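Local structure of DNA polymerase II large subunit (Pyrococcus horikoshii, 7OEC) at residues A[80-83]-A[89-92]. The protein is an intein of the polymerase II large subunit and probably excises itself by protein splicing, joining the flanking exteins. The protein carries 2 engineered substitutions. Numbering follows the deposited sequence.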
ATOM      1  N   ILE A  80      -6.174  -5.645   9.708  1.00 19.79           N
ATOM      2  CA  ILE A  80      -7.303  -4.739   9.803  1.00 17.50           C
ATOM      3  C   ILE A  80      -7.780  -4.444   8.388  1.00 17.97           C
ATOM      4  O   ILE A  80      -6.971  -4.138   7.503  1.00 19.73           O
ATOM      5  CB  ILE A  80      -6.913  -3.457  10.562  1.00 21.60           C
ATOM      6  CG1 ILE A  80      -6.470  -3.835  11.991  1.00 26.19           C
ATOM      7  CG2 ILE A  80      -8.078  -2.485  10.613  1.00 24.09           C
ATOM      8  CD1 ILE A  80      -6.053  -2.669  12.758  1.00 28.05           C
ATOM      9  N   ARG A  81      -9.080  -4.543   8.181  1.00 18.93           N
ATOM     10  CA  ARG A  81      -9.702  -4.209   6.916  1.00 17.92           C
ATOM     11  C   ARG A  81     -10.507  -2.932   7.082  1.00 18.80           C
ATOM     12  O   ARG A  81     -11.314  -2.800   8.010  1.00 22.07           O
ATOM     13  CB  ARG A  81     -10.616  -5.344   6.467  1.00 21.71           C
ATOM     14  CG  ARG A  81     -11.337  -5.085   5.145  1.00 23.57           C
ATOM     15  CD  ARG A  81     -12.205  -6.276   4.840  1.00 29.66           C
ATOM     16  NE  ARG A  81     -13.126  -6.024   3.751  1.00 37.02           N
ATOM     17  CZ  ARG A  81     -12.817  -6.110   2.467  1.00 44.02           C
ATOM     18  NH1 ARG A  81     -11.572  -6.434   2.081  1.00 49.40           N
ATOM     19  NH2 ARG A  81     -13.798  -5.906   1.581  1.00 40.89           N
ATOM     20  N   PHE A  82     -10.272  -1.998   6.187  1.00 17.96           N
ATOM     21  CA  PHE A  82     -10.989  -0.743   6.108  1.00 17.42           C
ATOM     22  C   PHE A  82     -11.911  -0.789   4.908  1.00 17.97           C
ATOM     23  O   PHE A  82     -11.456  -1.018   3.780  1.00 20.79           O
ATOM     24  CB  PHE A  82      -9.981   0.381   5.924  1.00 18.50           C
ATOM     25  CG  PHE A  82      -9.002   0.464   7.036  1.00 18.87           C
ATOM     26  CD1 PHE A  82      -9.372   1.015   8.247  1.00 21.52           C
ATOM     27  CD2 PHE A  82      -7.739  -0.051   6.886  1.00 21.08           C
ATOM     28  CE1 PHE A  82      -8.518   1.056   9.291  1.00 22.45           C
ATOM     29  CE2 PHE A  82      -6.809   0.043   7.921  1.00 22.49           C
ATOM     30  CZ  PHE A  82      -7.201   0.599   9.140  1.00 22.65           C
ATOM     31  N   GLU A  83     -13.191  -0.572   5.152  1.00 19.59           N
ATOM     32  CA  GLU A  83     -14.188  -0.458   4.110  1.00 20.32           C
ATOM     33  C   GLU A  83     -14.521   1.005   4.028  1.00 19.16           C
ATOM     34  O   GLU A  83     -14.870   1.619   5.047  1.00 21.14           O
ATOM     35  CB  GLU A  83     -15.437  -1.271   4.465  1.00 24.92           C
ATOM     36  CG  GLU A  83     -14.992  -2.730   4.705  1.00 33.32           C
ATOM     37  CD  GLU A  83     -16.105  -3.681   5.073  1.00 47.08           C
ATOM     38  OE1 GLU A  83     -17.255  -3.196   5.190  1.00 53.79           O
ATOM     39  OE2 GLU A  83     -15.830  -4.910   5.220  1.00 54.27           O
ATOM     40  N   SER A  89     -11.885  -0.840  -0.526  1.00 19.18           N
ATOM     41  CA  SER A  89     -11.382  -1.387   0.730  1.00 18.70           C
ATOM     42  C   SER A  89      -9.894  -1.669   0.614  1.00 18.28           C
ATOM     43  O   SER A  89      -9.343  -1.827  -0.484  1.00 18.97           O
ATOM     44  CB  SER A  89     -12.118  -2.673   1.154  1.00 22.98           C
ATOM     45  OG  SER A  89     -11.952  -3.704   0.188  1.00 25.11           O
ATOM     46  N   PHE A  90      -9.276  -1.805   1.781  1.00 17.21           N
ATOM     47  CA  PHE A  90      -7.912  -2.311   1.833  1.00 16.84           C
ATOM     48  C   PHE A  90      -7.637  -2.918   3.197  1.00 16.19           C
ATOM     49  O   PHE A  90      -8.356  -2.658   4.162  1.00 17.42           O
ATOM     50  CB  PHE A  90      -6.857  -1.257   1.511  1.00 17.93           C
ATOM     51  CG  PHE A  90      -6.681  -0.154   2.527  1.00 17.36           C
ATOM     52  CD1 PHE A  90      -7.616   0.861   2.626  1.00 19.01           C
ATOM     53  CD2 PHE A  90      -5.525  -0.078   3.299  1.00 21.60           C
ATOM     54  CE1 PHE A  90      -7.447   1.911   3.476  1.00 19.76           C
ATOM     55  CE2 PHE A  90      -5.331   1.001   4.166  1.00 24.44           C
ATOM     56  CZ  PHE A  90      -6.299   2.009   4.236  1.00 23.53           C
ATOM     57  N   GLU A  91      -6.556  -3.702   3.270  1.00 18.05           N
ATOM     58  CA  GLU A  91      -6.192  -4.423   4.482  1.00 16.98           C
ATOM     59  C   GLU A  91      -4.718  -4.226   4.750  1.00 17.95           C
ATOM     60  O   GLU A  91      -3.918  -4.214   3.812  1.00 18.14           O
ATOM     61  CB  GLU A  91      -6.422  -5.938   4.329  1.00 20.47           C
ATOM     62  CG  GLU A  91      -7.879  -6.267   4.142  1.00 25.04           C
ATOM     63  CD  GLU A  91      -8.161  -7.729   3.867  1.00 32.14           C
ATOM     64  OE1 GLU A  91      -7.225  -8.558   3.778  1.00 37.42           O
ATOM     65  OE2 GLU A  91      -9.351  -8.056   3.758  1.00 34.14           O
ATOM     66  N   THR A  92      -4.359  -4.085   6.027  1.00 17.78           N
ATOM     67  CA  THR A  92      -2.961  -3.991   6.423  1.00 17.62           C
ATOM     68  C   THR A  92      -2.741  -4.733   7.728  1.00 17.88           C
ATOM     69  O   THR A  92      -3.689  -5.074   8.426  1.00 20.10           O
ATOM     70  CB  THR A  92      -2.488  -2.562   6.664  1.00 21.19           C
ATOM     71  OG1 THR A  92      -3.103  -2.037   7.866  1.00 23.45           O
ATOM     72  CG2 THR A  92      -2.867  -1.635   5.541  1.00 22.92           C
TER
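Ser89 packs against one face of the Arg81 guanidinium: its CB sits 3.5 Å from the guanidinium plane, toward the rim, and OG approaches NH1 and NH2 over the same flat group at angles too poor for hydrogen bonding. The next residue, Phe90, exchanges both backbone hydrogen bonds with Phe82, Phe82 N to Phe90 O being the straighter at 2.9 Å. Their rings meet obliquely, planes 35° apart, with Phe82 CD2 over one face of the Phe90 ring, 3.7 Å from Phe90 CZ. Phe90 CG stands between its own backbone N and carbonyl carbon (chi1 69°), a torsion that turns a face of the ring to Phe82 CD2. On the other face of the sheet, the one that carries Ser89, Glu91 pairs with Arg81 at a non-hydrogen-bonded position; Arg81 NH1 makes a salt-bridging hydrogen bond of 3.2 Å to Glu91 OE2, coming from the anti side but well out of the carboxylate plane, while OE2 is itself tilted from the guanidinium plane and the two planes are 79° apart. Arg81 NE also makes a salt-bridging hydrogen bond to Glu83 OE2 at 3.3 Å, nearly in the guanidinium plane, completing a three-residue salt-bridge network in which two carboxylates fix the rotation of the guanidinium at the end of a chain extended as far as NE. A leucine in place of Arg81 would probably leave Glu83 and Glu91 without their shared cation and uncover Ser89. Thr92 completes the ladder, its O receiving Ile80 N at 2.9 Å and its N returning a bond to Ile80 O. Strand 89-93 is the outermost strand, within this chain, of a four-stranded antiparallel sheet in the intein splicing domain, with 79-84 between it and 130-141; Phe90 packs on Ile165 and Thr167 of strand 165-168, and Thr92 touches Phe5 of strand 5-6.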